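Side-chain contacts in O-methyltransferase family 2 (PDB 5I2H), which probably transfers a methyl group from S-adenosyl-L-methionine to a hydroxyl oxygen of small molecules, and here binds the flavone apigenin: residues P19-D22 with L23-N27; P174-A177 with D178-A182; G243-R247 with L248-A252; Y330-E333 with E334-W338. One frame throughout, in Å; residues are numbered along the deposited sequence.

Contact 1. Residues P19-D22 with L23-N27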
loop_
_atom_site.group_PDB
_atom_site.type_symbol
_atom_site.label_atom_id
_atom_site.label_comp_id
_atom_site.label_asym_id
_atom_site.label_seq_id
_atom_site.Cartn_x
_atom_site.Cartn_y
_atom_site.Cartn_z
ATOM N N PRO A 19 9.059 8.526 2.793
ATOM C CA PRO A 19 7.809 8.177 2.075
ATOM C C PRO A 19 7.954 7.003 1.133
ATOM O O PRO A 19 6.958 6.330 0.853
ATOM C CB PRO A 19 7.478 9.441 1.271
ATOM C CG PRO A 19 8.352 10.504 1.854
ATOM C CD PRO A 19 9.489 9.914 2.562
ATOM N N ILE A 20 9.149 6.763 0.585
ATOM C CA ILE A 20 9.311 5.613 -0.305
ATOM C C ILE A 20 9.153 4.317 0.487
ATOM O O ILE A 20 8.539 3.357 0.010
ATOM C CB ILE A 20 10.665 5.679 -1.038
ATOM C CG1 ILE A 20 10.658 6.829 -2.049
ATOM C CG2 ILE A 20 10.969 4.315 -1.714
ATOM C CD1 ILE A 20 12.049 7.195 -2.581
ATOM N N PHE A 21 9.725 4.251 1.695
ATOM C CA PHE A 21 9.545 3.058 2.530
ATOM C C PHE A 21 8.071 2.841 2.830
ATOM O O PHE A 21 7.579 1.706 2.808
ATOM C CB PHE A 21 10.327 3.199 3.857
ATOM C CG PHE A 21 11.807 2.961 3.720
ATOM C CD1 PHE A 21 12.304 1.673 3.464
ATOM C CD2 PHE A 21 12.703 3.970 3.887
ATOM C CE1 PHE A 21 13.676 1.439 3.334
ATOM C CE2 PHE A 21 14.101 3.728 3.758
ATOM C CZ PHE A 21 14.573 2.472 3.466
ATOM N N ASP A 22 7.350 3.937 3.117
ATOM C CA ASP A 22 5.949 3.807 3.482
ATOM C C ASP A 22 5.147 3.281 2.311
ATOM O O ASP A 22 4.299 2.388 2.484
ATOM C CB ASP A 22 5.408 5.155 3.967
ATOM C CG ASP A 22 6.056 5.618 5.265
ATOM O OD1 ASP A 22 6.668 4.794 5.965
ATOM O OD2 ASP A 22 5.965 6.821 5.603
ATOM N N LEU A 23 5.410 3.799 1.113
ATOM C CA LEU A 23 4.692 3.300 -0.070
ATOM C C LEU A 23 5.007 1.838 -0.294
ATOM O O LEU A 23 4.133 1.052 -0.678
ATOM C CB LEU A 23 5.086 4.083 -1.328
ATOM C CG LEU A 23 4.513 5.475 -1.512
ATOM C CD1 LEU A 23 5.330 6.247 -2.542
ATOM C CD2 LEU A 23 3.060 5.336 -1.969
ATOM N N PHE A 24 6.278 1.471 -0.090
ATOM C CA PHE A 24 6.732 0.114 -0.338
ATOM C C PHE A 24 6.013 -0.923 0.526
ATOM O O PHE A 24 5.940 -2.099 0.129
ATOM C CB PHE A 24 8.255 0.067 -0.118
ATOM C CG PHE A 24 8.869 -1.282 -0.350
ATOM C CD1 PHE A 24 8.900 -1.830 -1.615
ATOM C CD2 PHE A 24 9.481 -1.956 0.690
ATOM C CE1 PHE A 24 9.482 -3.064 -1.850
ATOM C CE2 PHE A 24 10.083 -3.203 0.475
ATOM C CZ PHE A 24 10.081 -3.752 -0.816
ATOM N N ARG A 25 5.484 -0.530 1.704
ATOM C CA ARG A 25 4.780 -1.498 2.555
ATOM C C ARG A 25 3.341 -1.743 2.137
ATOM O O ARG A 25 2.621 -2.432 2.876
ATOM C CB ARG A 25 4.701 -1.054 4.006
ATOM C CG ARG A 25 5.850 -0.333 4.500
ATOM C CD ARG A 25 6.918 -1.251 4.856
ATOM N NE ARG A 25 8.025 -0.519 5.458
ATOM C CZ ARG A 25 9.256 -0.992 5.437
ATOM N NH1 ARG A 25 10.243 -0.318 5.992
ATOM N NH2 ARG A 25 9.485 -2.164 4.819
ATOM N N GLY A 26 2.882 -1.155 1.024
ATOM C CA GLY A 26 1.464 -1.195 0.701
ATOM C C GLY A 26 0.896 -2.592 0.571
ATOM O O GLY A 26 -0.281 -2.804 0.872
ATOM N N ASN A 27 1.689 -3.548 0.076
ATOM C CA ASN A 27 1.153 -4.906 -0.082
ATOM C C ASN A 27 0.611 -5.463 1.228
ATOM O O ASN A 27 -0.323 -6.276 1.205
ATOM C CB ASN A 27 2.215 -5.886 -0.601
ATOM C CG ASN A 27 3.364 -6.054 0.398
ATOM O OD1 ASN A 27 4.109 -5.100 0.651
ATOM N ND2 ASN A 27 3.486 -7.243 0.996
HETATM O O HOH W 1 7.985 1.982 6.375
#

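Contact 2. Residues P174-A177 with D178-A182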
loop_
_atom_site.group_PDB
_atom_site.type_symbol
_atom_site.label_atom_id
_atom_site.label_comp_id
_atom_site.label_asym_id
_atom_site.label_seq_id
_atom_site.Cartn_x
_atom_site.Cartn_y
_atom_site.Cartn_z
ATOM N N PRO A 174 23.519 9.363 9.400
ATOM C CA PRO A 174 23.914 10.765 9.658
ATOM C C PRO A 174 23.076 11.437 10.740
ATOM O O PRO A 174 23.622 12.180 11.586
ATOM C CB PRO A 174 23.724 11.446 8.294
ATOM C CG PRO A 174 23.930 10.316 7.274
ATOM C CD PRO A 174 23.294 9.104 7.957
ATOM N N ARG A 175 21.754 11.219 10.720
ATOM C CA ARG A 175 20.898 11.723 11.789
ATOM C C ARG A 175 21.279 11.095 13.120
ATOM O O ARG A 175 21.459 11.790 14.128
ATOM C CB ARG A 175 19.431 11.419 11.483
ATOM C CG ARG A 175 18.909 12.044 10.238
ATOM C CD ARG A 175 18.892 13.539 10.340
ATOM N NE ARG A 175 18.660 14.161 9.043
ATOM C CZ ARG A 175 18.679 15.475 8.880
ATOM N NH1 ARG A 175 18.927 16.259 9.931
ATOM N NH2 ARG A 175 18.453 15.998 7.688
ATOM N N PHE A 176 21.393 9.769 13.136
ATOM C CA PHE A 176 21.725 9.055 14.354
ATOM C C PHE A 176 22.970 9.622 15.009
ATOM O O PHE A 176 22.977 9.893 16.219
ATOM C CB PHE A 176 21.938 7.576 14.036
ATOM C CG PHE A 176 22.348 6.768 15.230
ATOM C CD1 PHE A 176 21.399 6.209 16.048
ATOM C CD2 PHE A 176 23.674 6.566 15.518
ATOM C CE1 PHE A 176 21.775 5.473 17.155
ATOM C CE2 PHE A 176 24.075 5.837 16.625
ATOM C CZ PHE A 176 23.124 5.290 17.445
ATOM N N ALA A 177 24.050 9.764 14.231
ATOM C CA ALA A 177 25.276 10.313 14.796
ATOM C C ALA A 177 25.054 11.749 15.276
ATOM O O ALA A 177 25.608 12.166 16.308
ATOM C CB ALA A 177 26.413 10.231 13.781
ATOM N N ASP A 178 24.242 12.519 14.542
ATOM C CA ASP A 178 24.020 13.903 14.920
ATOM C C ASP A 178 23.313 14.015 16.267
ATOM O O ASP A 178 23.575 14.960 17.033
ATOM C CB ASP A 178 23.222 14.610 13.820
ATOM C CG ASP A 178 23.015 16.081 14.109
ATOM O OD1 ASP A 178 24.015 16.822 14.203
ATOM O OD2 ASP A 178 21.840 16.488 14.254
ATOM N N VAL A 179 22.411 13.091 16.587
ATOM C CA VAL A 179 21.631 13.238 17.823
ATOM C C VAL A 179 22.154 12.406 18.985
ATOM O O VAL A 179 21.655 12.571 20.109
ATOM C CB VAL A 179 20.136 12.920 17.619
ATOM C CG1 VAL A 179 19.570 13.797 16.496
ATOM C CG2 VAL A 179 19.922 11.429 17.342
ATOM N N LEU A 180 23.137 11.535 18.770
ATOM C CA LEU A 180 23.698 10.788 19.892
ATOM C C LEU A 180 24.474 11.716 20.821
ATOM O O LEU A 180 25.454 12.330 20.381
ATOM C CB LEU A 180 24.618 9.685 19.390
ATOM C CG LEU A 180 25.297 8.890 20.497
ATOM C CD1 LEU A 180 24.279 8.088 21.294
ATOM C CD2 LEU A 180 26.330 7.978 19.868
ATOM N N PRO A 181 24.094 11.844 22.095
ATOM C CA PRO A 181 24.866 12.697 23.012
ATOM C C PRO A 181 26.235 12.094 23.304
ATOM O O PRO A 181 26.417 10.882 23.249
ATOM C CB PRO A 181 23.995 12.753 24.278
ATOM C CG PRO A 181 22.581 12.330 23.827
ATOM C CD PRO A 181 22.867 11.315 22.717
ATOM N N ALA A 182 27.204 12.959 23.634
ATOM C CA ALA A 182 28.558 12.482 23.931
ATOM C C ALA A 182 28.603 11.517 25.117
ATOM O O ALA A 182 29.495 10.665 25.185
ATOM C CB ALA A 182 29.490 13.669 24.212
#

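Contact 3. Residues G243-R247 with L248-A252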
loop_
_atom_site.group_PDB
_atom_site.type_symbol
_atom_site.label_atom_id
_atom_site.label_comp_id
_atom_site.label_asym_id
_atom_site.label_seq_id
_atom_site.Cartn_x
_atom_site.Cartn_y
_atom_site.Cartn_z
ATOM N N GLY A 243 37.193 5.526 6.213
ATOM C CA GLY A 243 38.422 5.956 6.857
ATOM C C GLY A 243 38.481 5.762 8.358
ATOM O O GLY A 243 39.280 6.426 9.018
ATOM N N VAL A 244 37.670 4.863 8.920
ATOM C CA VAL A 244 37.670 4.616 10.358
ATOM C C VAL A 244 38.217 3.230 10.685
ATOM O O VAL A 244 38.162 2.793 11.849
ATOM C CB VAL A 244 36.274 4.821 10.971
ATOM C CG1 VAL A 244 35.800 6.279 10.743
ATOM C CG2 VAL A 244 35.305 3.798 10.394
ATOM N N ARG A 245 38.787 2.550 9.691
ATOM C CA ARG A 245 39.253 1.172 9.862
ATOM C C ARG A 245 40.197 1.001 11.056
ATOM O O ARG A 245 40.135 -0.017 11.767
ATOM C CB ARG A 245 39.938 0.751 8.563
ATOM C CG ARG A 245 40.822 -0.452 8.590
ATOM C CD ARG A 245 39.996 -1.661 8.523
ATOM N NE ARG A 245 39.612 -2.066 9.854
ATOM C CZ ARG A 245 39.146 -3.267 10.132
ATOM N NH1 ARG A 245 38.821 -3.593 11.400
ATOM N NH2 ARG A 245 38.998 -4.120 9.125
ATOM N N ASP A 246 41.084 1.971 11.282
ATOM C CA ASP A 246 42.059 1.825 12.349
ATOM C C ASP A 246 41.430 1.957 13.735
ATOM O O ASP A 246 42.068 1.574 14.731
ATOM C CB ASP A 246 43.194 2.842 12.155
ATOM C CG ASP A 246 44.090 2.529 10.935
ATOM O OD1 ASP A 246 44.247 1.351 10.555
ATOM O OD2 ASP A 246 44.661 3.478 10.358
ATOM N N ARG A 247 40.186 2.436 13.829
ATOM C CA ARG A 247 39.518 2.607 15.114
ATOM C C ARG A 247 38.322 1.674 15.238
ATOM O O ARG A 247 37.475 1.853 16.127
ATOM C CB ARG A 247 39.091 4.064 15.328
ATOM C CG ARG A 247 40.238 5.033 15.474
ATOM C CD ARG A 247 39.714 6.402 15.863
ATOM N NE ARG A 247 39.048 7.109 14.756
ATOM C CZ ARG A 247 37.821 7.634 14.796
ATOM N NH1 ARG A 247 37.047 7.538 15.896
ATOM N NH2 ARG A 247 37.369 8.287 13.725
ATOM N N LEU A 248 38.244 0.679 14.368
ATOM C CA LEU A 248 37.149 -0.278 14.340
ATOM C C LEU A 248 37.709 -1.699 14.447
ATOM O O LEU A 248 38.706 -2.039 13.802
ATOM C CB LEU A 248 36.341 -0.114 13.039
ATOM C CG LEU A 248 34.996 -0.798 12.974
ATOM C CD1 LEU A 248 33.983 -0.052 13.866
ATOM C CD2 LEU A 248 34.539 -0.819 11.535
ATOM N N GLU A 249 37.081 -2.523 15.270
ATOM C CA GLU A 249 37.369 -3.951 15.305
ATOM C C GLU A 249 36.120 -4.699 14.886
ATOM O O GLU A 249 35.007 -4.269 15.202
ATOM C CB GLU A 249 37.755 -4.440 16.680
ATOM C CG GLU A 249 38.945 -3.779 17.273
ATOM C CD GLU A 249 39.145 -4.138 18.753
ATOM O OE1 GLU A 249 38.410 -4.994 19.331
ATOM O OE2 GLU A 249 40.035 -3.520 19.335
ATOM N N LEU A 250 36.325 -5.827 14.216
ATOM C CA LEU A 250 35.253 -6.697 13.738
ATOM C C LEU A 250 35.368 -8.032 14.460
ATOM O O LEU A 250 36.386 -8.721 14.334
ATOM C CB LEU A 250 35.344 -6.898 12.221
ATOM C CG LEU A 250 35.501 -5.605 11.420
ATOM C CD1 LEU A 250 35.752 -5.905 9.910
ATOM C CD2 LEU A 250 34.305 -4.666 11.617
ATOM N N HIS A 251 34.339 -8.387 15.223
ATOM C CA HIS A 251 34.322 -9.618 16.001
ATOM C C HIS A 251 33.181 -10.520 15.566
ATOM O O HIS A 251 32.010 -10.105 15.588
ATOM C CB HIS A 251 34.188 -9.327 17.488
ATOM C CG HIS A 251 35.356 -8.613 18.053
ATOM N ND1 HIS A 251 36.214 -9.203 18.949
ATOM C CD2 HIS A 251 35.847 -7.379 17.818
ATOM C CE1 HIS A 251 37.157 -8.336 19.281
ATOM N NE2 HIS A 251 36.955 -7.221 18.609
ATOM N N ALA A 252 33.527 -11.756 15.199
ATOM C CA ALA A 252 32.537 -12.775 14.894
ATOM C C ALA A 252 32.056 -13.379 16.200
ATOM O O ALA A 252 32.855 -13.690 17.094
ATOM C CB ALA A 252 33.126 -13.861 13.981
#

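Contact 4. Residues Y330-E333 with E334-W338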
loop_
_atom_site.group_PDB
_atom_site.type_symbol
_atom_site.label_atom_id
_atom_site.label_comp_id
_atom_site.label_asym_id
_atom_site.label_seq_id
_atom_site.Cartn_x
_atom_site.Cartn_y
_atom_site.Cartn_z
ATOM N N TYR A 330 7.595 -2.802 18.223
ATOM C CA TYR A 330 7.224 -2.639 19.623
ATOM C C TYR A 330 7.006 -1.156 19.940
ATOM O O TYR A 330 7.443 -0.276 19.190
ATOM C CB TYR A 330 8.307 -3.240 20.558
ATOM C CG TYR A 330 8.408 -4.739 20.435
ATOM C CD1 TYR A 330 7.376 -5.567 20.896
ATOM C CD2 TYR A 330 9.530 -5.347 19.860
ATOM C CE1 TYR A 330 7.466 -6.974 20.793
ATOM C CE2 TYR A 330 9.624 -6.723 19.763
ATOM C CZ TYR A 330 8.589 -7.536 20.229
ATOM O OH TYR A 330 8.681 -8.908 20.114
ATOM N N SER A 331 6.342 -0.878 21.076
ATOM C CA SER A 331 6.114 0.492 21.530
ATOM C C SER A 331 7.232 0.947 22.479
ATOM O O SER A 331 8.002 0.142 23.000
ATOM C CB SER A 331 4.775 0.613 22.267
ATOM O OG SER A 331 4.841 -0.175 23.461
ATOM N N LEU A 332 7.298 2.268 22.721
ATOM C CA LEU A 332 8.249 2.777 23.705
ATOM C C LEU A 332 7.980 2.159 25.067
ATOM O O LEU A 332 8.921 1.773 25.774
ATOM C CB LEU A 332 8.188 4.301 23.796
ATOM C CG LEU A 332 9.184 4.992 24.770
ATOM C CD1 LEU A 332 10.641 4.680 24.467
ATOM C CD2 LEU A 332 9.010 6.497 24.763
ATOM N N GLU A 333 6.695 1.995 25.422
ATOM C CA GLU A 333 6.351 1.400 26.710
ATOM C C GLU A 333 6.891 -0.026 26.811
ATOM O O GLU A 333 7.424 -0.426 27.860
ATOM C CB GLU A 333 4.831 1.459 26.902
ATOM C CG GLU A 333 4.295 0.713 28.084
ATOM C CD GLU A 333 2.764 0.866 28.193
ATOM O OE1 GLU A 333 2.241 1.989 27.980
ATOM O OE2 GLU A 333 2.078 -0.143 28.463
ATOM N N GLU A 334 6.847 -0.780 25.700
ATOM C CA GLU A 334 7.393 -2.140 25.703
ATOM C C GLU A 334 8.914 -2.130 25.868
ATOM O O GLU A 334 9.457 -2.840 26.723
ATOM C CB GLU A 334 6.948 -2.883 24.438
ATOM C CG GLU A 334 5.438 -3.203 24.526
ATOM C CD GLU A 334 4.833 -3.813 23.260
ATOM O OE1 GLU A 334 5.207 -3.364 22.144
ATOM O OE2 GLU A 334 3.965 -4.720 23.411
ATOM N N TYR A 335 9.622 -1.308 25.090
ATOM C CA TYR A 335 11.066 -1.167 25.310
ATOM C C TYR A 335 11.380 -0.751 26.754
ATOM O O TYR A 335 12.284 -1.322 27.389
ATOM C CB TYR A 335 11.672 -0.180 24.316
ATOM C CG TYR A 335 11.728 -0.752 22.924
ATOM C CD1 TYR A 335 12.549 -1.854 22.652
ATOM C CD2 TYR A 335 10.951 -0.229 21.895
ATOM C CE1 TYR A 335 12.593 -2.436 21.403
ATOM C CE2 TYR A 335 11.006 -0.776 20.599
ATOM C CZ TYR A 335 11.832 -1.888 20.368
ATOM O OH TYR A 335 11.853 -2.484 19.140
ATOM N N ARG A 336 10.613 0.194 27.310
ATOM C CA ARG A 336 10.893 0.650 28.671
ATOM C C ARG A 336 10.651 -0.452 29.695
ATOM O O ARG A 336 11.354 -0.515 30.714
ATOM C CB ARG A 336 10.065 1.894 28.997
ATOM C CG ARG A 336 10.565 3.145 28.298
ATOM C CD ARG A 336 9.995 4.403 28.920
ATOM N NE ARG A 336 10.453 4.502 30.312
ATOM C CZ ARG A 336 10.135 5.467 31.165
ATOM N NH1 ARG A 336 9.332 6.457 30.798
ATOM N NH2 ARG A 336 10.625 5.424 32.403
ATOM N N GLY A 337 9.748 -1.383 29.395
ATOM C CA GLY A 337 9.581 -2.546 30.254
ATOM C C GLY A 337 10.838 -3.392 30.330
ATOM O O GLY A 337 11.281 -3.765 31.418
ATOM N N TRP A 338 11.469 -3.652 29.176
ATOM C CA TRP A 338 12.699 -4.437 29.164
ATOM C C TRP A 338 13.847 -3.669 29.798
ATOM O O TRP A 338 14.678 -4.256 30.502
ATOM C CB TRP A 338 13.058 -4.848 27.735
ATOM C CG TRP A 338 12.039 -5.759 27.150
ATOM C CD1 TRP A 338 11.393 -6.784 27.795
ATOM C CD2 TRP A 338 11.487 -5.700 25.830
ATOM N NE1 TRP A 338 10.514 -7.381 26.951
ATOM C CE2 TRP A 338 10.531 -6.729 25.741
ATOM C CE3 TRP A 338 11.731 -4.898 24.703
ATOM C CZ2 TRP A 338 9.803 -6.972 24.582
ATOM C CZ3 TRP A 338 10.997 -5.129 23.568
ATOM C CH2 TRP A 338 10.042 -6.166 23.507
HETATM O O HOH W 2 10.127 -1.654 17.220
#

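Contact 1. Residues P19-D22 with L23-N27
Phe-21 and Arg-25, one helical turn apart, both turn CG away from their own carbonyl carbon (chi1 -77° and -35°), and a bend at chi2 of Arg-25 lays its chain alongside the phenyl group. The two side chains point the same way: NH1 of Arg-25 comes within 3.8 Å of CD1 of Phe-21, with ring and guanidinium planes 22° apart. Lower down, CG of Arg-25 sits 3.2 Å from the carbonyl O of Phe-21. A water in the guanidinium plane accepts from NE of Arg-25 at 2.7 Å and donates to OD1 of Asp-22 at 3.1 Å, bridging two opposite charges that do not touch. Along the backbone of helix 18-24, Leu-23 N bonds to Pro-19 O and Phe-24 N to Ile-20 O; Arg-25 N then reaches Asp-22 O at 3.2 Å from above the carbonyl plane, where the helix breaks before helix 26-39. Outside the turn, Asp-22 OD1 bonds to His-355, while Tyr-109 of the second subunit receives Arg-25 NH2 and meets the Phe-21 ring edge-to-face. The arginine charge is thus probably tempered by a water-mediated carboxylate, and the same group ties this turn of the dimerisation domain to the partner chain.

Contact 2. Residues P174-A177 with D178-A182
Phe-176 and Leu-180 lean to the same side of the last helical turn, and their ends meet loosely: CE2 of Phe-176 lies 4.5 Å from CD2 of Leu-180, which approaches the ring at a slant. With CG anti to the backbone N (chi1 178°), Leu-180 carries CD2 out to the Phe-176 ring. Nearer the backbone, CB of Leu-180 rests 3.6 Å from the carbonyl O of Phe-176. Val-179 is turned differently, straddling the carbonyl of the preceding turn: its CG1 and CG2 each stand 3.6 Å from Arg-175 O. Asp-178 brings only its CB back to that turn, 3.3 Å from Pro-174 O, while its carboxylate swings away. The Arg-175 guanidinium makes a cation-pi contact with Phe-12.

All this happens where the long helix 154-179 runs out, its C-terminal turn lying against the Rossmann-like sheet of the methyltransferase domain. Leu-180 is the first residue to leave helical angles. Val-179 N bonds to Arg-175 O nearly along the C=O axis and adds a second, weak bond to Phe-176 O, which also receives a weak bond from Leu-180 N; the N-H...O angles of these two weak bonds are 131° and 132°.

On the buried side, the Phe-176 ring makes edge-to-face pairs with His-300 and Tyr-210. Leu-180 packs on Val-214 of helix 209-217 and on Leu-298 and Leu-358 of the sheet, and its carbonyl O receives the hydroxyl of Tyr-218.

Contact 3. Residues G243-R247 with L248-A252
Leu-248 and Arg-245 are joined in two places. The Leu-248 amide bonds to Arg-245 O at 3.3 Å, arriving from above the carbonyl plane, and the arginine side chain returns to the leucine's own carbonyl. With CG anti to its N (chi1 163°) and the chain bent at chi2 and chi3, Arg-245 folds back until NH1 donates to Leu-248 O at 2.9 Å, the N-H...O angle 160°. The oxygen lies in the guanidinium plane, at its edge, whereas the nitrogen stands well above the plane of the carbonyl. An alanine in place of Arg-245 would probably leave Leu-248 O without this donor and remove the guanidinium that lies against CD1 of Leu-250.

This turn links helix 229-241, which ends in a Schellman motif at Gly-243, to strand 248-252, an outermost strand of the Rossmann-like sheet. The helix and strand form part of its alternating beta-alpha pattern. CB of Leu-248 sits 3.6 Å from Val-244 O, and its side chain packs between helices on Ala-239 and Leu-215. CD1 of Leu-250 lies 3.8 Å from NH2 of Arg-245, the two side chains crossing at a slant. Farther along the strand, His-251 NE2 donates to Glu-249 OE1 at 2.8 Å, on the anti side of a carboxylate that also pairs with Arg-222.

Contact 4. Residues Y330-E333 with E334-W338
Tyr-330, Tyr-335 and Trp-338 form an aromatic cluster at the start of helix 332-341. The Trp-338 indole meets Tyr-330 edge-on, its CH2 poised 3.5 Å above the ring plane over the centre; the planes stand at 87°, a T-shaped pair. Tyr-330 in turn presents its own edge to the face of Tyr-335 in an offset edge-to-face arrangement, centroids 6.0 Å apart, and its CB touches CE2 of Tyr-335 at 3.7 Å. A phenylalanine replacing Tyr-330 would probably keep these ring contacts but leave the carbonyl of Trp-275 without the hydroxyl that now bonds to it.

The hydrogen bonds make a capping box. OG of Ser-331, held between its N and carbonyl carbon (chi1 65°), accepts from Glu-334 N at 3.1 Å; reciprocally, Ser-331 N donates to Glu-334 OE1 at 2.9 Å, meeting the anti side of the carboxylate. OE1 of Glu-334 also lies at the edge of the Tyr-330 ring, 3.3 Å from CD1 of Tyr-330. Ordinary helical bonds follow, beginning with Tyr-335 N to Ser-331 O. A water accepts from both Tyr-330 N and Tyr-335 OH, the latter at 2.7 Å.

Charge enters through Glu-334 OE2, which forms salt bridges with Arg-277 and Arg-328. With one oxygen on the cap and the other paired with two arginines, the carboxylate is likely to stay ionised, and its negative charge would suit the positive end of the helix dipole.

In the fold
All four contacts are local and partly buried, and none touches another. Contact 1 belongs to the dimerisation domain and is the one whose segments meet the second subunit; it also lies nearest the bound apigenin, which is about 5 Å from the side chain of Arg-25. Contacts 2 and 4 lie against the mixed sheet, and contact 3 includes its outermost strand 248-252. Contact 2, at a helix C-terminus, is mainly apolar on its inward side and shares helix 209-217 as a neighbour with contact 3, about 19 Å away between centres. Contact 3 is the most peripheral and relies on an arginine-to-carbonyl bond. Contact 4, the most central, starts a helix with capping bonds and edge-to-face aromatics, where contact 2 ends one with weakening bonds.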